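Local coordinates for protein putative acetyltransferase Sthe_0691 (Sphaerobacter thermophilus, PDB 3SHP) that probably transfers an acetyl group from acetyl-coenzyme A to an acceptor that has not been identified, at residues 63-67 against 68-72; 17-21 against 22-26; 151-155 against 156-160; 124-127 against 128-132. All coordinates share one frame; numbering follows the deposited sequence. Where two conformers were deposited one is given.

Contact 1 (63-67 against 68-72)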
# COMPACT_ATOMS: atom_id res chain seq x y z
N ALA A 63 10.20 -15.29 -25.65
CA ALA A 63 10.64 -13.93 -25.85
C ALA A 63 10.30 -13.49 -27.26
O ALA A 63 10.42 -14.27 -28.22
CB ALA A 63 12.13 -13.85 -25.66
N ILE A 64 9.89 -12.24 -27.40
CA ILE A 64 9.72 -11.68 -28.74
C ILE A 64 10.95 -10.80 -28.97
O ILE A 64 11.21 -9.88 -28.19
CB ILE A 64 8.44 -10.87 -28.85
CG1 ILE A 64 7.22 -11.75 -28.48
CG2 ILE A 64 8.31 -10.22 -30.25
CD1 ILE A 64 5.91 -10.92 -28.27
N VAL A 65 11.72 -11.11 -30.01
CA VAL A 65 13.03 -10.50 -30.17
C VAL A 65 13.07 -9.73 -31.48
O VAL A 65 12.77 -10.27 -32.54
CB VAL A 65 14.18 -11.57 -30.15
CG1 VAL A 65 15.55 -10.92 -30.29
CG2 VAL A 65 14.12 -12.45 -28.89
N ARG A 66 13.42 -8.44 -31.40
CA ARG A 66 13.54 -7.65 -32.61
C ARG A 66 14.82 -8.02 -33.33
O ARG A 66 15.90 -7.92 -32.76
CB ARG A 66 13.50 -6.15 -32.32
CG ARG A 66 13.38 -5.29 -33.57
CD ARG A 66 13.04 -3.86 -33.24
NE ARG A 66 13.88 -3.28 -32.19
CZ ARG A 66 13.56 -2.21 -31.47
NH1 ARG A 66 14.39 -1.76 -30.55
NH2 ARG A 66 12.42 -1.57 -31.70
N ARG A 67 14.66 -8.45 -34.58
CA ARG A 67 15.76 -8.87 -35.43
C ARG A 67 16.85 -7.79 -35.65
O ARG A 67 18.04 -8.08 -35.49
CB ARG A 67 15.21 -9.39 -36.78
CG ARG A 67 14.24 -10.64 -36.63
CD ARG A 67 13.72 -11.15 -37.96
NE ARG A 67 14.80 -11.27 -38.94
CZ ARG A 67 14.63 -11.31 -40.26
NH1 ARG A 67 13.42 -11.27 -40.80
NH2 ARG A 67 15.70 -11.39 -41.05
N SER A 68 16.45 -6.56 -35.99
CA SER A 68 17.46 -5.52 -36.31
C SER A 68 18.49 -5.32 -35.20
O SER A 68 19.67 -5.19 -35.48
CB SER A 68 16.81 -4.18 -36.68
OG SER A 68 15.95 -3.73 -35.64
N ASP A 69 18.08 -5.35 -33.93
CA ASP A 69 19.03 -5.09 -32.83
C ASP A 69 19.10 -6.16 -31.75
O ASP A 69 19.83 -5.99 -30.77
CB ASP A 69 18.77 -3.70 -32.18
CG ASP A 69 17.37 -3.59 -31.57
OD1 ASP A 69 16.57 -4.53 -31.71
OD2 ASP A 69 17.07 -2.55 -30.93
N GLU A 70 18.33 -7.25 -31.91
CA GLU A 70 18.31 -8.35 -30.94
C GLU A 70 17.70 -7.98 -29.59
O GLU A 70 17.90 -8.70 -28.60
CB GLU A 70 19.71 -8.93 -30.73
CG GLU A 70 20.27 -9.64 -31.96
CD GLU A 70 19.54 -10.95 -32.21
OE1 GLU A 70 19.17 -11.60 -31.22
OE2 GLU A 70 19.35 -11.33 -33.38
N ALA A 71 16.96 -6.88 -29.55
CA ALA A 71 16.33 -6.44 -28.32
C ALA A 71 15.11 -7.30 -28.02
O ALA A 71 14.31 -7.62 -28.92
CB ALA A 71 15.92 -4.99 -28.43
N VAL A 72 14.95 -7.68 -26.76
CA VAL A 72 13.74 -8.37 -26.33
C VAL A 72 12.68 -7.27 -26.19
O VAL A 72 12.82 -6.40 -25.33
CB VAL A 72 13.96 -9.13 -25.00
CG1 VAL A 72 12.61 -9.68 -24.44
CG2 VAL A 72 15.02 -10.27 -25.19
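Arg66 and Asp69 clasp each other across the loop of a beta-hairpin, the connection between antiparallel strands 58-66 and 72-80. The guanidinium comes side-on. Its NE points almost straight at Asp69 OD1 (3.0 Å), which lies in the guanidinium plane, and NH1 completes the salt bridge with Asp69 OD2 at 2.8 Å. Because the two flat groups are turned 49° apart, OD1 is met from above the carboxylate plane, while NH1 arrives on the syn side of OD2. Arginine suits this place because its chain leaves with CG anti to the backbone N (chi1 -170°) and bends at chi3, bringing two N-H groups to one carboxylate. NH2 has a further partner, Glu21 of a neighbouring subunit. Asp69 is positioned in turn by an Asx turn: Ala71 N donates to OD1 (3.2 Å) from the face opposite NE, so one oxygen is gripped from both faces. With an alanine here, Asp69 would probably be left without its charged mate, its carboxylate freer to turn about the remaining Ala71 bond. Farther out, the backbone ties the hairpin together through Arg66 N and Ala71 O (2.8 Å) and, weakly, Glu70 N and Arg66 O. Val65 and Val72 then face each other as a non-hydrogen-bonded pair, their CG2 methyls 4.4 Å apart.

Contact 2 (17-21 against 22-26)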
# COMPACT_ATOMS: atom_id res chain seq x y z
N ARG A 17 11.54 -17.13 -29.43
CA ARG A 17 12.36 -18.21 -28.93
C ARG A 17 12.05 -18.31 -27.44
O ARG A 17 11.48 -17.41 -26.89
CB ARG A 17 13.85 -17.89 -29.14
CG ARG A 17 14.30 -16.50 -28.54
CD ARG A 17 15.78 -16.54 -28.12
NE ARG A 17 16.25 -15.25 -27.63
CZ ARG A 17 16.12 -14.80 -26.38
NH1 ARG A 17 15.52 -15.54 -25.43
NH2 ARG A 17 16.60 -13.59 -26.06
N ALA A 18 12.44 -19.41 -26.81
CA ALA A 18 12.24 -19.59 -25.38
C ALA A 18 12.84 -18.42 -24.62
O ALA A 18 13.98 -18.02 -24.86
CB ALA A 18 12.85 -20.93 -24.91
N MSE A 19 12.04 -17.81 -23.75
CA MSE A 19 12.55 -16.77 -22.85
C MSE A 19 13.46 -17.45 -21.83
O MSE A 19 13.13 -18.52 -21.31
CB MSE A 19 11.40 -16.05 -22.15
CG MSE A 19 11.84 -14.88 -21.30
SE MSE A 19 10.35 -13.71 -21.06
CE MSE A 19 11.19 -12.07 -20.43
N VAL A 20 14.61 -16.83 -21.57
CA VAL A 20 15.58 -17.35 -20.63
C VAL A 20 15.76 -16.35 -19.47
O VAL A 20 15.32 -15.21 -19.56
CB VAL A 20 16.94 -17.65 -21.32
CG1 VAL A 20 16.78 -18.82 -22.30
CG2 VAL A 20 17.52 -16.40 -22.02
N GLU A 21 16.37 -16.81 -18.38
CA GLU A 21 16.54 -16.02 -17.14
C GLU A 21 17.14 -14.61 -17.37
O GLU A 21 16.72 -13.63 -16.74
CB GLU A 21 17.39 -16.80 -16.14
CG GLU A 21 16.74 -18.10 -15.77
CD GLU A 21 17.54 -18.94 -14.80
OE1 GLU A 21 18.79 -18.85 -14.79
OE2 GLU A 21 16.91 -19.72 -14.05
N ASP A 22 18.11 -14.55 -18.28
CA ASP A 22 18.72 -13.32 -18.75
C ASP A 22 17.67 -12.30 -19.25
O ASP A 22 17.68 -11.13 -18.86
CB ASP A 22 19.66 -13.66 -19.89
CG ASP A 22 20.82 -12.74 -19.96
OD1 ASP A 22 21.65 -12.78 -19.02
OD2 ASP A 22 20.90 -11.99 -20.98
N ASP A 23 16.76 -12.74 -20.12
CA ASP A 23 15.67 -11.89 -20.56
C ASP A 23 14.85 -11.31 -19.40
O ASP A 23 14.58 -10.09 -19.35
CB ASP A 23 14.72 -12.66 -21.47
CG ASP A 23 15.43 -13.25 -22.69
OD1 ASP A 23 16.41 -12.65 -23.19
OD2 ASP A 23 14.98 -14.30 -23.17
N LYS A 24 14.44 -12.19 -18.48
CA LYS A 24 13.58 -11.83 -17.37
C LYS A 24 14.25 -10.79 -16.50
O LYS A 24 13.61 -9.82 -16.07
CB LYS A 24 13.17 -13.08 -16.56
CG LYS A 24 12.32 -14.05 -17.41
CD LYS A 24 11.60 -15.10 -16.63
CE LYS A 24 12.41 -16.35 -16.44
NZ LYS A 24 11.58 -17.36 -15.69
N HIS A 25 15.55 -10.98 -16.27
CA HIS A 25 16.29 -10.07 -15.43
C HIS A 25 16.34 -8.67 -16.09
O HIS A 25 15.95 -7.68 -15.46
CB HIS A 25 17.70 -10.60 -15.13
CG HIS A 25 18.52 -9.68 -14.29
ND1 HIS A 25 18.45 -9.66 -12.92
CD2 HIS A 25 19.43 -8.74 -14.64
CE1 HIS A 25 19.29 -8.75 -12.45
NE2 HIS A 25 19.89 -8.17 -13.48
N HIS A 26 16.83 -8.60 -17.33
CA HIS A 26 16.90 -7.30 -18.04
C HIS A 26 15.56 -6.57 -18.08
O HIS A 26 15.50 -5.35 -17.88
CB HIS A 26 17.43 -7.45 -19.47
CG HIS A 26 17.63 -6.14 -20.16
ND1 HIS A 26 16.67 -5.58 -20.98
CD2 HIS A 26 18.66 -5.26 -20.15
CE1 HIS A 26 17.11 -4.42 -21.45
NE2 HIS A 26 18.32 -4.21 -20.96
O HOH W 1 11.91 -18.76 -18.80
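Strand residues Arg17 and Ala18 run through Met19 into a helix whose N-cap position is Val20; its first turn is closed by His25 N to Glu21 O (2.9 Å) and, weakly, by Lys24 N to Val20 O. Asp23, in that first turn, reaches back to the strand. Arg17 meets its carboxylate end-on with the two groups nearly coplanar: NH1 binds the syn lone pair of Asp23 OD2 at 2.6 Å, and NH2 donates almost straight to OD1 at 3.0 Å. The extended arginine chain spans the corner, and NH1 also bonds Ala18 O, which fixes the rotation of the guanidinium. OD2 takes a second donor, Val20 N (3.0 Å), from above the carboxylate plane. The short aspartate, its CG anti to the carbonyl carbon (chi1 -57°), suits a place where one oxygen must serve both backbone and guanidinium; these donors and the nearby helix N-terminus are likely to favour its charged form. A leucine in place of Arg17 would probably leave Asp23 without its charged mate and Ala18 O without this donor. Met19, deposited as selenomethionine, slides past Asp23, CG lying 3.6 Å from Asp23 CB, and sets CE on Lys24 CG at 3.8 Å. Glu21 and Lys24 turn their polar ends to Arg66 and Asp96 of a neighbouring subunit. A carboxylate three residues past the N-cap returning to the N-cap N-H is one half of a capping box, here reinforced by a strand arginine.

Contact 3 (151-155 against 156-160)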
# COMPACT_ATOMS: atom_id res chain seq x y z
N ALA A 151 -12.26 -3.39 -19.36
CA ALA A 151 -11.39 -4.10 -18.48
C ALA A 151 -9.99 -3.51 -18.47
O ALA A 151 -9.25 -3.72 -17.51
CB ALA A 151 -11.35 -5.59 -18.85
N ILE A 152 -9.61 -2.78 -19.53
CA ILE A 152 -8.22 -2.34 -19.69
C ILE A 152 -8.10 -0.82 -19.53
O ILE A 152 -8.71 -0.06 -20.29
CB ILE A 152 -7.64 -2.75 -21.10
CG1 ILE A 152 -7.80 -4.27 -21.40
CG2 ILE A 152 -6.17 -2.34 -21.23
CD1 ILE A 152 -7.28 -5.19 -20.32
N ALA A 153 -7.30 -0.37 -18.56
CA ALA A 153 -6.99 1.07 -18.40
C ALA A 153 -6.14 1.61 -19.55
O ALA A 153 -5.14 1.02 -19.90
CB ALA A 153 -6.26 1.33 -17.05
N ARG A 154 -6.57 2.74 -20.12
CA ARG A 154 -5.75 3.52 -21.03
C ARG A 154 -5.69 4.96 -20.50
O ARG A 154 -6.29 5.30 -19.46
CB ARG A 154 -6.33 3.50 -22.47
CG ARG A 154 -6.42 2.11 -23.14
CD ARG A 154 -5.02 1.48 -23.39
NE ARG A 154 -5.12 0.33 -24.28
CZ ARG A 154 -4.36 -0.76 -24.21
NH1 ARG A 154 -3.42 -0.90 -23.27
NH2 ARG A 154 -4.54 -1.73 -25.08
N ALA A 155 -5.01 5.82 -21.23
CA ALA A 155 -4.89 7.20 -20.83
C ALA A 155 -6.24 7.86 -21.03
O ALA A 155 -6.75 7.90 -22.17
CB ALA A 155 -3.81 7.89 -21.64
N GLY A 156 -6.84 8.33 -19.93
CA GLY A 156 -8.09 9.04 -19.98
C GLY A 156 -9.37 8.22 -20.17
O GLY A 156 -10.44 8.77 -20.12
N HIS A 157 -9.26 6.90 -20.36
CA HIS A 157 -10.42 6.07 -20.72
C HIS A 157 -10.04 4.62 -20.53
O HIS A 157 -8.90 4.32 -20.20
CB HIS A 157 -10.91 6.34 -22.18
CG HIS A 157 -9.96 5.88 -23.25
ND1 HIS A 157 -8.72 6.47 -23.46
CD2 HIS A 157 -10.06 4.90 -24.19
CE1 HIS A 157 -8.11 5.86 -24.46
NE2 HIS A 157 -8.89 4.90 -24.92
N ARG A 158 -11.00 3.72 -20.75
CA ARG A 158 -10.78 2.29 -20.63
C ARG A 158 -11.30 1.63 -21.89
O ARG A 158 -12.18 2.18 -22.54
CB ARG A 158 -11.51 1.73 -19.42
CG ARG A 158 -11.10 2.42 -18.11
CD ARG A 158 -11.69 1.72 -16.89
NE ARG A 158 -11.15 0.38 -16.67
CZ ARG A 158 -10.05 0.12 -15.97
NH1 ARG A 158 -9.35 1.12 -15.42
NH2 ARG A 158 -9.65 -1.15 -15.83
N VAL A 159 -10.72 0.49 -22.26
CA VAL A 159 -11.17 -0.26 -23.42
C VAL A 159 -11.45 -1.71 -23.04
O VAL A 159 -10.96 -2.21 -22.02
CB VAL A 159 -10.19 -0.19 -24.59
CG1 VAL A 159 -9.85 1.28 -24.95
CG2 VAL A 159 -8.95 -1.00 -24.29
N ASP A 160 -12.24 -2.38 -23.87
CA ASP A 160 -12.62 -3.75 -23.59
C ASP A 160 -11.43 -4.66 -23.77
O ASP A 160 -10.58 -4.44 -24.63
CB ASP A 160 -13.73 -4.24 -24.53
CG ASP A 160 -14.97 -3.39 -24.48
OD1 ASP A 160 -15.13 -2.54 -23.58
OD2 ASP A 160 -15.81 -3.57 -25.38
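The His157 ring carries Arg154 CB over one face, a CH-pi contact 3.9 Å from the ring centroid, and at its edge ND1 donates to Ala155 O at 2.8 Å. The donor stands above the plane of that carbonyl, though the oxygen lies near the plane of the ring. His157 folds back in this way because its CG sits between the backbone N and the carbonyl carbon (chi1 68°). The Arg158 guanidinium lies with one face over the Ile152-Ala153 peptide, Ala153 N being 3.6 Å above its plane. NH2 makes a weak bond to Ala151 O, and NE is held by Glu150 O. Arg154 rests its own guanidinium face on Ile152 CG2, its charge answered by Asp129 and Glu130. These groups dress a beta-hairpin whose strands are paired by Ile152 and Val159, with reciprocal N to O bonds of 2.9 Å, and on the same side Ile152 CB meets Val159 CG2 at 3.9 Å. Ala151 and Ile152 together face Val159, a classic beta bulge. At the tip, Ala155-Gly156 has type II turn angles; the positive phi of Gly156 (78°) and the clash a CB would make with Ala155 O explain the glycine. The chemistry implies that ND1 carries the proton, and that backbone carbonyls hold the His157 ring and Arg158 while carboxylates take the charge of Arg154.

Contact 4 (124-127 against 128-132)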
# COMPACT_ATOMS: atom_id res chain seq x y z
N VAL A 124 -6.80 -16.44 -26.88
CA VAL A 124 -5.87 -15.30 -26.89
C VAL A 124 -6.55 -14.02 -26.37
O VAL A 124 -7.65 -13.65 -26.81
CB VAL A 124 -5.35 -15.01 -28.33
CG1 VAL A 124 -4.20 -14.00 -28.30
CG2 VAL A 124 -4.89 -16.32 -29.02
N GLU A 125 -5.88 -13.33 -25.46
CA GLU A 125 -6.33 -12.03 -24.95
C GLU A 125 -5.86 -10.94 -25.91
O GLU A 125 -4.65 -10.90 -26.26
CB GLU A 125 -5.72 -11.74 -23.58
CG GLU A 125 -6.19 -12.65 -22.46
CD GLU A 125 -5.80 -12.11 -21.06
OE1 GLU A 125 -4.97 -11.17 -20.97
OE2 GLU A 125 -6.32 -12.64 -20.04
N ILE A 126 -6.80 -10.08 -26.35
CA ILE A 126 -6.48 -8.94 -27.20
C ILE A 126 -7.36 -7.74 -26.85
O ILE A 126 -8.58 -7.86 -26.85
CB ILE A 126 -6.66 -9.24 -28.72
CG1 ILE A 126 -5.95 -10.56 -29.12
CG2 ILE A 126 -6.11 -8.07 -29.56
CD1 ILE A 126 -6.29 -11.02 -30.53
N ALA A 127 -6.75 -6.60 -26.57
CA ALA A 127 -7.53 -5.43 -26.17
C ALA A 127 -8.24 -4.89 -27.40
O ALA A 127 -7.71 -4.95 -28.50
CB ALA A 127 -6.64 -4.36 -25.54
N ALA A 128 -9.43 -4.32 -27.20
CA ALA A 128 -10.24 -3.89 -28.32
C ALA A 128 -9.59 -2.79 -29.15
O ALA A 128 -9.99 -2.61 -30.27
CB ALA A 128 -11.67 -3.49 -27.88
N ASP A 129 -8.60 -2.07 -28.62
CA ASP A 129 -7.95 -1.00 -29.41
C ASP A 129 -6.67 -1.49 -30.09
O ASP A 129 -5.91 -0.70 -30.67
CB ASP A 129 -7.64 0.24 -28.54
CG ASP A 129 -6.83 -0.12 -27.31
OD1 ASP A 129 -6.55 -1.32 -27.15
OD2 ASP A 129 -6.48 0.77 -26.51
N GLU A 130 -6.39 -2.79 -29.97
CA GLU A 130 -5.19 -3.34 -30.60
C GLU A 130 -5.43 -3.78 -32.04
O GLU A 130 -5.46 -4.97 -32.36
CB GLU A 130 -4.54 -4.41 -29.71
CG GLU A 130 -3.91 -3.77 -28.48
CD GLU A 130 -3.65 -4.71 -27.29
OE1 GLU A 130 -3.14 -4.18 -26.26
OE2 GLU A 130 -3.93 -5.94 -27.35
N GLN A 131 -5.59 -2.78 -32.91
CA GLN A 131 -6.04 -2.94 -34.30
C GLN A 131 -5.34 -4.03 -35.10
O GLN A 131 -5.97 -4.93 -35.66
CB GLN A 131 -5.87 -1.63 -35.07
CG GLN A 131 -7.15 -1.01 -35.53
CD GLN A 131 -6.94 -0.02 -36.69
OE1 GLN A 131 -5.95 0.74 -36.72
NE2 GLN A 131 -7.87 -0.04 -37.66
N ARG A 132 -4.03 -3.91 -35.18
CA ARG A 132 -3.23 -4.83 -35.95
C ARG A 132 -3.25 -6.22 -35.34
O ARG A 132 -3.36 -7.20 -36.06
CB ARG A 132 -1.81 -4.29 -36.06
CG ARG A 132 -1.78 -2.99 -36.84
CD ARG A 132 -0.40 -2.43 -36.91
NE ARG A 132 -0.40 -1.03 -37.33
CZ ARG A 132 -0.40 -0.61 -38.60
NH1 ARG A 132 -0.43 -1.49 -39.61
NH2 ARG A 132 -0.39 0.69 -38.86
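Glu130 folds back from the start of helix 131-139 onto Ala127, the last residue of strand 121-127. Its CB sits 3.4 Å from Ala127 O and touches Ile126 CG2, which crosses it from the strand. CG lies anti to the carbonyl carbon (chi1 -71°), and from there the chain runs extended, CG passing alongside the Ala127 methyl. CD comes closer, 3.5 Å from Ala127 CB, so the alanine acts as a small platform beneath the carboxylate, its methyl letting the group come this close. At the tip the two oxygens part company. OE2 accepts from Ala127 N at 3.0 Å, the N-H coming from well above the carboxylate plane. OE1 is turned to Arg154 and to Lys47 of a neighbouring subunit, and so carries the ionic side of the group. The main chain makes this return possible: Ala127 to Glu130 forms a type I beta turn closed by Glu130 N to Ala127 O (2.9 Å). Glu130, at the N-cap position, is also the centre of an inverse gamma turn, with a weak bond from Gln131 N to Asp129 O. Asp129 brings OD1 to 3.4 Å from Ala127 CB, while its OD2 is paired with Arg154. Two acidic side chains therefore converge on one alanine and one arginine. The neighbouring cations are likely to offset the repulsion between the carboxylates and to keep both ionised, leaving Glu130 able to give one oxygen to the strand end and the other to positive charge.

In the fold
All four contacts reach one curved mixed sheet, whose strand and helix order is consistent with the GNAT acetyltransferase fold. Contacts 1 and 2 are neighbours at one end, centres 12 Å apart, joined by a probable backbone hydrogen bond from Ala63 N to Arg17 O (2.8 Å). Contacts 3 and 4 form a second cluster, also 12 Å between centres, locked by Arg154 NE on Asp129 OD2 at 2.6 Å. Contacts 2 and 4 lie on opposite sides of the chain's centre, their own centres 25 Å apart. The bound tartrate, in a pocket with Phe35, Arg58 and Trp59, lies about 5 Å from the side chain of Lys24 in contact 2 and about 14 Å from that of Ala63 in contact 1.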